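Local atomic coordinates of Cfl (Pectobacterium brasiliense, PDB entry 7A9J), a protein that probably activates carboxylic acids with ATP, as coronafacic acid ligase of the AMP-binding enzyme family, and binds an oxo-indene carboxylic acid in its pocket. Residues A[55-60]-A[92-97]; A[69-74]-A[176-181]; A[100-105]-A[112-117]. The protein carries 1 engineered substitution. All coordinates share one frame; numbering follows the deposited sequence.

Contact 1. Residues A[55-60]-A[92-97]; sequences LLIQRI and CLKIGA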
loop_
_atom_site.group_PDB
_atom_site.type_symbol
_atom_site.label_atom_id
_atom_site.label_comp_id
_atom_site.label_asym_id
_atom_site.label_seq_id
_atom_site.Cartn_x
_atom_site.Cartn_y
_atom_site.Cartn_z
ATOM N N LEU A 55 15.284 9.057 22.503
ATOM C CA LEU A 55 14.946 9.493 23.858
ATOM C C LEU A 55 13.443 9.462 24.080
ATOM O O LEU A 55 12.997 8.989 25.127
ATOM C CB LEU A 55 15.477 10.892 24.146
ATOM C CG LEU A 55 17.001 10.968 24.179
ATOM C CD1 LEU A 55 17.329 12.326 24.724
ATOM C CD2 LEU A 55 17.586 9.907 25.085
ATOM N N LEU A 56 12.658 9.913 23.088
ATOM C CA LEU A 56 11.190 9.880 23.195
ATOM C C LEU A 56 10.664 8.440 23.308
ATOM O O LEU A 56 9.810 8.132 24.159
ATOM C CB LEU A 56 10.562 10.560 21.966
ATOM C CG LEU A 56 9.036 10.514 21.810
ATOM C CD1 LEU A 56 8.439 11.177 23.070
ATOM C CD2 LEU A 56 8.651 11.294 20.565
ATOM N N ILE A 57 11.218 7.541 22.489
ATOM C CA ILE A 57 10.847 6.128 22.542
ATOM C C ILE A 57 11.101 5.569 23.925
ATOM O O ILE A 57 10.273 4.825 24.487
ATOM C CB ILE A 57 11.653 5.332 21.497
ATOM C CG1 ILE A 57 11.093 5.627 20.127
ATOM C CG2 ILE A 57 11.497 3.820 21.771
ATOM C CD1 ILE A 57 12.113 5.348 19.003
ATOM N N GLN A 58 12.259 5.905 24.491
ATOM C CA GLN A 58 12.590 5.423 25.828
ATOM C C GLN A 58 11.613 5.940 26.872
ATOM O O GLN A 58 11.207 5.163 27.753
ATOM C CB GLN A 58 14.040 5.786 26.208
ATOM C CG GLN A 58 15.021 4.989 25.317
ATOM C CD GLN A 58 16.483 5.412 25.578
ATOM O OE1 GLN A 58 16.758 6.442 26.188
ATOM N NE2 GLN A 58 17.402 4.613 25.093
ATOM N N ARG A 59 11.245 7.250 26.815
ATOM C CA ARG A 59 10.286 7.795 27.780
ATOM C C ARG A 59 8.917 7.099 27.653
ATOM O O ARG A 59 8.286 6.769 28.689
ATOM C CB ARG A 59 10.136 9.308 27.607
ATOM C CG ARG A 59 11.320 10.122 28.147
ATOM C CD ARG A 59 10.951 11.597 28.281
ATOM N NE ARG A 59 11.980 12.254 29.097
ATOM C CZ ARG A 59 11.776 12.947 30.204
ATOM N NH1 ARG A 59 12.824 13.480 30.817
ATOM N NH2 ARG A 59 10.552 13.140 30.688
ATOM N N ILE A 60 8.483 6.838 26.416
ATOM C CA ILE A 60 7.192 6.173 26.226
ATOM C C ILE A 60 7.253 4.770 26.817
ATOM O O ILE A 60 6.374 4.368 27.593
ATOM C CB ILE A 60 6.767 6.134 24.744
ATOM C CG1 ILE A 60 6.551 7.543 24.159
ATOM C CG2 ILE A 60 5.437 5.328 24.631
ATOM C CD1 ILE A 60 6.677 7.559 22.571
ATOM N N CYS A 92 6.552 0.090 21.811
ATOM C CA CYS A 92 5.892 -1.198 21.949
ATOM C C CYS A 92 6.864 -2.321 21.644
ATOM O O CYS A 92 6.978 -3.297 22.400
ATOM C CB CYS A 92 4.706 -1.261 20.978
ATOM S SG CYS A 92 3.366 -0.196 21.533
ATOM N N LEU A 93 7.614 -2.149 20.553
ATOM C CA LEU A 93 8.627 -3.135 20.175
ATOM C C LEU A 93 9.688 -3.300 21.251
ATOM O O LEU A 93 10.118 -4.427 21.541
ATOM C CB LEU A 93 9.290 -2.701 18.861
ATOM C CG LEU A 93 8.365 -2.932 17.629
ATOM C CD1 LEU A 93 8.941 -2.183 16.414
ATOM C CD2 LEU A 93 8.170 -4.389 17.303
ATOM N N LYS A 94 10.159 -2.175 21.819
ATOM C CA LYS A 94 11.191 -2.213 22.832
ATOM C C LYS A 94 10.771 -3.075 24.015
ATOM O O LYS A 94 11.577 -3.842 24.552
ATOM C CB LYS A 94 11.480 -0.770 23.303
ATOM C CG LYS A 94 12.498 -0.648 24.421
ATOM C CD LYS A 94 12.817 0.853 24.700
ATOM C CE LYS A 94 13.511 1.074 26.091
ATOM N NZ LYS A 94 14.783 0.304 26.247
ATOM N N ILE A 95 9.512 -2.953 24.450
ATOM C CA ILE A 95 9.089 -3.655 25.635
ATOM C C ILE A 95 8.332 -4.916 25.330
ATOM O O ILE A 95 7.993 -5.655 26.292
ATOM C CB ILE A 95 8.255 -2.761 26.575
ATOM C CG1 ILE A 95 6.881 -2.421 25.976
ATOM C CG2 ILE A 95 9.080 -1.551 26.955
ATOM C CD1 ILE A 95 6.018 -1.733 27.047
ATOM N N GLY A 96 8.098 -5.224 24.037
ATOM C CA GLY A 96 7.361 -6.415 23.678
ATOM C C GLY A 96 5.872 -6.273 23.821
ATOM O O GLY A 96 5.177 -7.284 23.948
ATOM N N ALA A 97 5.366 -5.048 23.881
ATOM C CA ALA A 97 3.929 -4.865 23.799
ATOM C C ALA A 97 3.493 -5.000 22.348
ATOM O O ALA A 97 4.163 -4.525 21.425
ATOM C CB ALA A 97 3.500 -3.503 24.368
HETATM O O HOH W 1 16.942 1.841 24.614
#

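Contact 2. Residues A[69-74]-A[176-181]; sequences IKKGDR and DNIYTD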
loop_
_atom_site.group_PDB
_atom_site.type_symbol
_atom_site.label_atom_id
_atom_site.label_comp_id
_atom_site.label_asym_id
_atom_site.label_seq_id
_atom_site.Cartn_x
_atom_site.Cartn_y
_atom_site.Cartn_z
ATOM N N ILE A 69 1.797 -1.807 31.832
ATOM C CA ILE A 69 1.850 -2.505 30.549
ATOM C C ILE A 69 3.071 -3.421 30.552
ATOM O O ILE A 69 4.155 -3.044 31.029
ATOM C CB ILE A 69 1.885 -1.508 29.386
ATOM C CG1 ILE A 69 0.617 -0.646 29.433
ATOM C CG2 ILE A 69 1.902 -2.248 28.077
ATOM C CD1 ILE A 69 -0.673 -1.439 29.659
ATOM N N LYS A 70 2.872 -4.659 30.110
ATOM C CA LYS A 70 3.870 -5.717 30.207
ATOM C C LYS A 70 4.052 -6.320 28.830
ATOM O O LYS A 70 3.198 -6.155 27.967
ATOM C CB LYS A 70 3.444 -6.831 31.178
ATOM C CG LYS A 70 2.967 -6.324 32.533
ATOM C CD LYS A 70 2.818 -7.455 33.546
ATOM C CE LYS A 70 2.515 -6.909 34.950
ATOM N NZ LYS A 70 3.539 -5.916 35.416
ATOM N N LYS A 71 5.186 -6.997 28.629
ATOM C CA LYS A 71 5.395 -7.799 27.421
ATOM C C LYS A 71 4.177 -8.686 27.181
ATOM O O LYS A 71 3.716 -9.359 28.102
ATOM C CB LYS A 71 6.655 -8.664 27.597
ATOM C CG LYS A 71 6.917 -9.585 26.416
ATOM C CD LYS A 71 8.376 -10.024 26.351
ATOM C CE LYS A 71 8.628 -11.178 27.252
ATOM N NZ LYS A 71 9.823 -11.981 26.810
ATOM N N GLY A 72 3.656 -8.683 25.944
ATOM C CA GLY A 72 2.500 -9.473 25.567
ATOM C C GLY A 72 1.149 -8.779 25.676
ATOM O O GLY A 72 0.170 -9.263 25.090
ATOM N N ASP A 73 1.058 -7.677 26.420
ATOM C CA ASP A 73 -0.160 -6.878 26.425
ATOM C C ASP A 73 -0.387 -6.256 25.047
ATOM O O ASP A 73 0.557 -5.877 24.357
ATOM C CB ASP A 73 -0.070 -5.754 27.470
ATOM C CG ASP A 73 -0.114 -6.262 28.909
ATOM O OD1 ASP A 73 -0.460 -7.443 29.161
ATOM O OD2 ASP A 73 0.206 -5.456 29.805
ATOM N N ARG A 74 -1.648 -6.085 24.678
ATOM C CA ARG A 74 -2.004 -5.575 23.356
ATOM C C ARG A 74 -2.454 -4.126 23.486
ATOM O O ARG A 74 -3.291 -3.797 24.315
ATOM C CB ARG A 74 -3.076 -6.462 22.703
ATOM C CG ARG A 74 -2.542 -7.907 22.677
ATOM C CD ARG A 74 -3.475 -8.809 22.025
ATOM N NE ARG A 74 -2.997 -10.175 21.952
ATOM C CZ ARG A 74 -3.729 -11.156 21.426
ATOM N NH1 ARG A 74 -4.945 -10.876 20.965
ATOM N NH2 ARG A 74 -3.274 -12.407 21.378
ATOM N N ASP A 176 14.712 -5.089 29.066
ATOM C CA ASP A 176 13.648 -5.819 28.358
ATOM C C ASP A 176 14.243 -7.065 27.716
ATOM O O ASP A 176 15.339 -7.014 27.153
ATOM C CB ASP A 176 12.982 -4.962 27.270
ATOM C CG ASP A 176 12.322 -3.714 27.843
ATOM O OD1 ASP A 176 11.292 -3.861 28.548
ATOM O OD2 ASP A 176 12.875 -2.605 27.630
ATOM N N ASN A 177 13.549 -8.195 27.825
ATOM C CA ASN A 177 14.004 -9.429 27.185
ATOM C C ASN A 177 13.030 -9.769 26.064
ATOM O O ASN A 177 11.937 -10.293 26.314
ATOM C CB ASN A 177 14.124 -10.548 28.198
ATOM C CG ASN A 177 15.148 -10.225 29.240
ATOM O OD1 ASN A 177 16.290 -9.887 28.904
ATOM N ND2 ASN A 177 14.738 -10.239 30.501
ATOM N N ILE A 178 13.426 -9.438 24.842
ATOM C CA ILE A 178 12.586 -9.583 23.638
ATOM C C ILE A 178 13.196 -10.696 22.801
ATOM O O ILE A 178 14.403 -10.686 22.559
ATOM C CB ILE A 178 12.523 -8.285 22.804
ATOM C CG1 ILE A 178 12.069 -7.064 23.618
ATOM C CG2 ILE A 178 11.634 -8.463 21.570
ATOM C CD1 ILE A 178 10.827 -7.243 24.383
ATOM N N TYR A 179 12.373 -11.666 22.364
ATOM C CA TYR A 179 12.843 -12.815 21.597
ATOM C C TYR A 179 12.156 -12.820 20.244
ATOM O O TYR A 179 11.047 -12.313 20.115
ATOM C CB TYR A 179 12.554 -14.137 22.320
ATOM C CG TYR A 179 13.237 -14.181 23.654
ATOM C CD1 TYR A 179 14.562 -14.532 23.739
ATOM C CD2 TYR A 179 12.571 -13.797 24.826
ATOM C CE1 TYR A 179 15.220 -14.539 24.970
ATOM C CE2 TYR A 179 13.219 -13.803 26.033
ATOM C CZ TYR A 179 14.543 -14.176 26.095
ATOM O OH TYR A 179 15.199 -14.190 27.303
ATOM N N THR A 180 12.849 -13.287 19.210
ATOM C CA THR A 180 12.302 -13.039 17.871
ATOM C C THR A 180 11.039 -13.842 17.591
ATOM O O THR A 180 10.231 -13.406 16.770
ATOM C CB THR A 180 13.341 -13.306 16.786
ATOM O OG1 THR A 180 13.770 -14.665 16.896
ATOM C CG2 THR A 180 14.538 -12.409 17.007
ATOM N N ASP A 181 10.794 -14.944 18.309
ATOM C CA ASP A 181 9.546 -15.665 18.062
ATOM C C ASP A 181 8.324 -15.032 18.743
ATOM O O ASP A 181 7.185 -15.474 18.487
ATOM C CB ASP A 181 9.705 -17.132 18.505
ATOM C CG ASP A 181 10.148 -17.260 19.942
ATOM O OD1 ASP A 181 9.473 -17.973 20.690
ATOM O OD2 ASP A 181 11.179 -16.658 20.318
#

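Contact 3. Residues A[100-105]-A[112-117]; sequences VPLSLK and KNLIQH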
loop_
_atom_site.group_PDB
_atom_site.type_symbol
_atom_site.label_atom_id
_atom_site.label_comp_id
_atom_site.label_asym_id
_atom_site.label_seq_id
_atom_site.Cartn_x
_atom_site.Cartn_y
_atom_site.Cartn_z
ATOM N N VAL A 100 -1.490 -2.784 17.789
ATOM C CA VAL A 100 -2.667 -3.132 16.962
ATOM C C VAL A 100 -3.117 -1.839 16.293
ATOM O O VAL A 100 -3.931 -1.097 16.851
ATOM C CB VAL A 100 -3.811 -3.749 17.788
ATOM C CG1 VAL A 100 -4.938 -4.236 16.828
ATOM C CG2 VAL A 100 -3.312 -4.888 18.653
ATOM N N PRO A 101 -2.602 -1.522 15.104
ATOM C CA PRO A 101 -2.962 -0.271 14.453
ATOM C C PRO A 101 -4.415 -0.308 13.966
ATOM O O PRO A 101 -4.898 -1.319 13.406
ATOM C CB PRO A 101 -1.969 -0.172 13.286
ATOM C CG PRO A 101 -0.985 -1.295 13.470
ATOM C CD PRO A 101 -1.559 -2.293 14.398
ATOM N N LEU A 102 -5.142 0.768 14.257
ATOM C CA LEU A 102 -6.554 0.903 13.884
ATOM C C LEU A 102 -6.667 1.907 12.749
ATOM O O LEU A 102 -6.469 3.106 12.955
ATOM C CB LEU A 102 -7.426 1.359 15.053
ATOM C CG LEU A 102 -7.316 0.464 16.275
ATOM C CD1 LEU A 102 -8.101 1.075 17.473
ATOM C CD2 LEU A 102 -7.769 -0.926 15.916
ATOM N N SER A 103 -7.052 1.408 11.571
ATOM C CA SER A 103 -7.032 2.213 10.370
ATOM C C SER A 103 -7.955 3.420 10.525
ATOM O O SER A 103 -8.995 3.359 11.184
ATOM C CB SER A 103 -7.489 1.329 9.166
ATOM O OG SER A 103 -8.160 2.092 8.192
ATOM N N LEU A 104 -7.539 4.557 9.964
ATOM C CA LEU A 104 -8.354 5.755 10.044
ATOM C C LEU A 104 -9.616 5.669 9.195
ATOM O O LEU A 104 -10.473 6.547 9.319
ATOM C CB LEU A 104 -7.543 6.989 9.632
ATOM C CG LEU A 104 -6.151 7.146 10.281
ATOM C CD1 LEU A 104 -5.539 8.526 9.950
ATOM C CD2 LEU A 104 -6.227 6.916 11.804
ATOM N N LYS A 105 -9.747 4.650 8.331
ATOM C CA LYS A 105 -10.948 4.463 7.548
ATOM C C LYS A 105 -12.040 3.761 8.334
ATOM O O LYS A 105 -13.168 3.780 7.890
ATOM C CB LYS A 105 -10.636 3.669 6.261
ATOM C CG LYS A 105 -9.367 4.229 5.551
ATOM C CD LYS A 105 -9.491 4.268 4.026
ATOM C CE LYS A 105 -8.264 4.955 3.415
ATOM N NZ LYS A 105 -8.021 6.322 3.996
ATOM N N LYS A 112 -14.359 0.034 17.712
ATOM C CA LYS A 112 -14.708 -0.694 18.923
ATOM C C LYS A 112 -14.603 -2.203 18.717
ATOM O O LYS A 112 -14.028 -2.918 19.551
ATOM C CB LYS A 112 -16.102 -0.298 19.377
ATOM C CG LYS A 112 -16.583 -1.090 20.624
ATOM C CD LYS A 112 -17.839 -0.521 21.271
ATOM C CE LYS A 112 -17.963 -1.018 22.719
ATOM N NZ LYS A 112 -19.370 -0.853 23.218
ATOM N N ASN A 113 -15.102 -2.699 17.582
ATOM C CA ASN A 113 -15.008 -4.132 17.313
ATOM C C ASN A 113 -13.565 -4.628 17.338
ATOM O O ASN A 113 -13.281 -5.685 17.922
ATOM C CB ASN A 113 -15.648 -4.477 15.971
ATOM C CG ASN A 113 -15.622 -5.975 15.718
ATOM O OD1 ASN A 113 -16.149 -6.748 16.516
ATOM N ND2 ASN A 113 -14.955 -6.393 14.649
ATOM N N LEU A 114 -12.629 -3.884 16.718
ATOM C CA LEU A 114 -11.231 -4.319 16.733
ATOM C C LEU A 114 -10.601 -4.206 18.116
ATOM O O LEU A 114 -9.766 -5.034 18.485
ATOM C CB LEU A 114 -10.394 -3.523 15.727
ATOM C CG LEU A 114 -10.790 -3.838 14.278
ATOM C CD1 LEU A 114 -9.651 -3.374 13.348
ATOM C CD2 LEU A 114 -11.132 -5.320 14.040
ATOM N N ILE A 115 -10.917 -3.154 18.867
ATOM C CA ILE A 115 -10.366 -3.068 20.219
ATOM C C ILE A 115 -10.787 -4.279 21.024
ATOM O O ILE A 115 -9.971 -4.891 21.732
ATOM C CB ILE A 115 -10.813 -1.764 20.899
ATOM C CG1 ILE A 115 -10.080 -0.581 20.254
ATOM C CG2 ILE A 115 -10.518 -1.784 22.423
ATOM C CD1 ILE A 115 -10.608 0.761 20.792
ATOM N N GLN A 116 -12.058 -4.660 20.894
ATOM C CA GLN A 116 -12.591 -5.794 21.633
ATOM C C GLN A 116 -12.038 -7.104 21.093
ATOM O O GLN A 116 -11.554 -7.946 21.857
ATOM C CB GLN A 116 -14.114 -5.779 21.552
ATOM C CG GLN A 116 -14.714 -4.585 22.262
ATOM C CD GLN A 116 -16.215 -4.697 22.352
ATOM O OE1 GLN A 116 -16.910 -4.792 21.334
ATOM N NE2 GLN A 116 -16.725 -4.708 23.568
ATOM N N HIS A 117 -12.086 -7.283 19.769
ATOM C CA HIS A 117 -11.632 -8.535 19.167
ATOM C C HIS A 117 -10.159 -8.791 19.467
ATOM O O HIS A 117 -9.771 -9.930 19.753
ATOM C CB HIS A 117 -11.870 -8.506 17.653
ATOM C CG HIS A 117 -11.593 -9.815 16.960
ATOM N ND1 HIS A 117 -10.350 -10.142 16.464
ATOM C CD2 HIS A 117 -12.397 -10.864 16.667
ATOM C CE1 HIS A 117 -10.400 -11.325 15.877
ATOM N NE2 HIS A 117 -11.633 -11.789 15.991
#

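Contact 1. Residues A[55-60]-A[92-97]
Lys-94 lays its aliphatic chain over Ile-57 and Gln-58 of the facing helix. The contact is a helix-to-helix packing in the AMP-binding domain of this ligase. It joins helix 50-66 to the C-terminal end of helix 83-95. The two segments are nearest at Gln-58 and Lys-94, whose CA atoms lie 8.3 Å apart, so side chains and not backbones fill the gap.

Lys-94 CB points toward helix 50-66. The side chain stays extended as far as CE, starting with CG anti to the backbone N (chi1 177°). It turns only at the last torsion (chi4 58°), which swings the amine out of the line of the methylenes. Along this rod, Lys-94 CD meets Ile-57 CG2 at 4.4 Å. One carbon further on, Lys-94 CE lies 4.3 Å from Gln-58 CG. Both are loose apolar contacts made by the methylenes of a lysine. Ile-57 also packs on Phe-25 and Phe-28 of helix 24-34, and Lys-94 touches Phe-25, so a third helix borders the contact.

Lys-94 NZ is hydrogen-bonded to Tyr-171 OH and to a water, which satisfy the amine in a largely buried setting. Asp-176 is only a long, weak ion-pair partner. Helix 83-95 ends next to this lysine. Gly-96 leaves helical geometry with positive phi, and its backbone bonds to Gly-72.

The same water joins the polar ends of Gln-58 and Lys-94. It accepts from Gln-58 NE2 at 2.9 Å and from Lys-94 NZ at 3.1 Å.

Contact 2. Residues A[69-74]-A[176-181]
Residues 69-74 make a type II beta turn from Lys-70 to Asp-73, and the irregular chain of 176-181 passes it with 8.3 Å between the CA atoms of Lys-71 and Ile-178. Gly-72 takes the positive-phi place in the turn. Asp-73 OD2 braces it by accepting from Lys-70 N at 2.8 Å, met from above the carboxylate plane.

Lys-71 carries the contact. Its side chain runs straight out and then kinks at chi3 (83°), which brings the amine to the other segment. Lys-71 NZ donates to Asn-177 O at 2.8 Å, nearly in line with the carbonyl, with a C=O...N angle of 167°. The same amine forms a salt bridge with Glu-182. It also lies at the edge of the Tyr-179 ring, 3.8 Å from Tyr-179 CD2 and near the ring plane, so this is not a cation-pi approach. Lower on the chain, Lys-71 CD rests 4.2 Å from Ile-178 CD1 as the two side chains run past each other in opposite directions.

This surface contact ties the loop between helix 50-66 and strand 74-78 to the loop leading into strand 183-188, with helix 203-214 touching Ile-178 and Thr-180.

Contact 3. Residues A[100-105]-A[112-117]
Leu-102 reaches across to helix 108-117 and places its two methyl groups on two successive residues. CD2 goes to Leu-114 and CD1 goes to Ile-115. The fork sits where it does because CG stands anti to the carbonyl carbon (chi1 -55°) and CB points toward the helix.

The two leucines lie antiparallel. Their side chains slide past each other in opposite directions, so the end of one lies beside the base of the other. Leu-102 CD2 comes to 3.7 Å from Leu-114 CB. It also lies 4.0 Å from Leu-114 CD1, so the methyl sits by the base of Leu-114, with one of its end methyls a little further off. Leu-114 CB likewise points toward the other segment.

Ile-115 is met differently. Its side chain crosses that of Leu-102 at about a right angle. Leu-102 CD1 touches Ile-115 CG1 at 3.8 Å, and Ile-115 CD1 is a little further, at 4.2 Å. The isoleucine therefore presents the flank of its longer branch. The side-chain contacts are apolar, and the two segments bury 149 Å² in all.

Neighbours extend the packing. Leu-102 also touches Ser-76 and His-78 of strand 74-78, Leu-114 touches Tyr-188, and Ile-115 touches Ile-137. Beyond Leu-102 the chain is shaped by an ST turn, in which Ser-103 OG accepts from Lys-105 N at 3.0 Å.

Strand 98-101 is an outermost strand of a parallel five-stranded sheet within the chain. Helix 108-117 links it to the parallel strand 122-125, which lies on the far side of strand 74-78. The contact is thus the strand-to-helix part of a beta-alpha-beta crossover, in the alpha/beta layering of the large N-terminal region of AMP-binding enzymes.

Overall arrangement
Contacts 1 and 3 are buried, while contact 2 lies at the surface. All three fall within the AMP-binding domain. Contacts 1 and 2 adjoin, with centres about 11 Å apart. They meet where Gly-96 O probably accepts from Gly-72 N at 2.9 Å, and Ile-178 packs against the end of helix 83-95. Contact 3 follows contact 1 in the chain, since helix 83-95 leads into strand 98-101, and it is nested in the loop closed by contact 2. The chemistry differs with place. Contact 3 is wholly apolar. Contact 1 uses lysine methylenes and a bridging water. Contact 2 relies on a direct lysine-to-carbonyl bond.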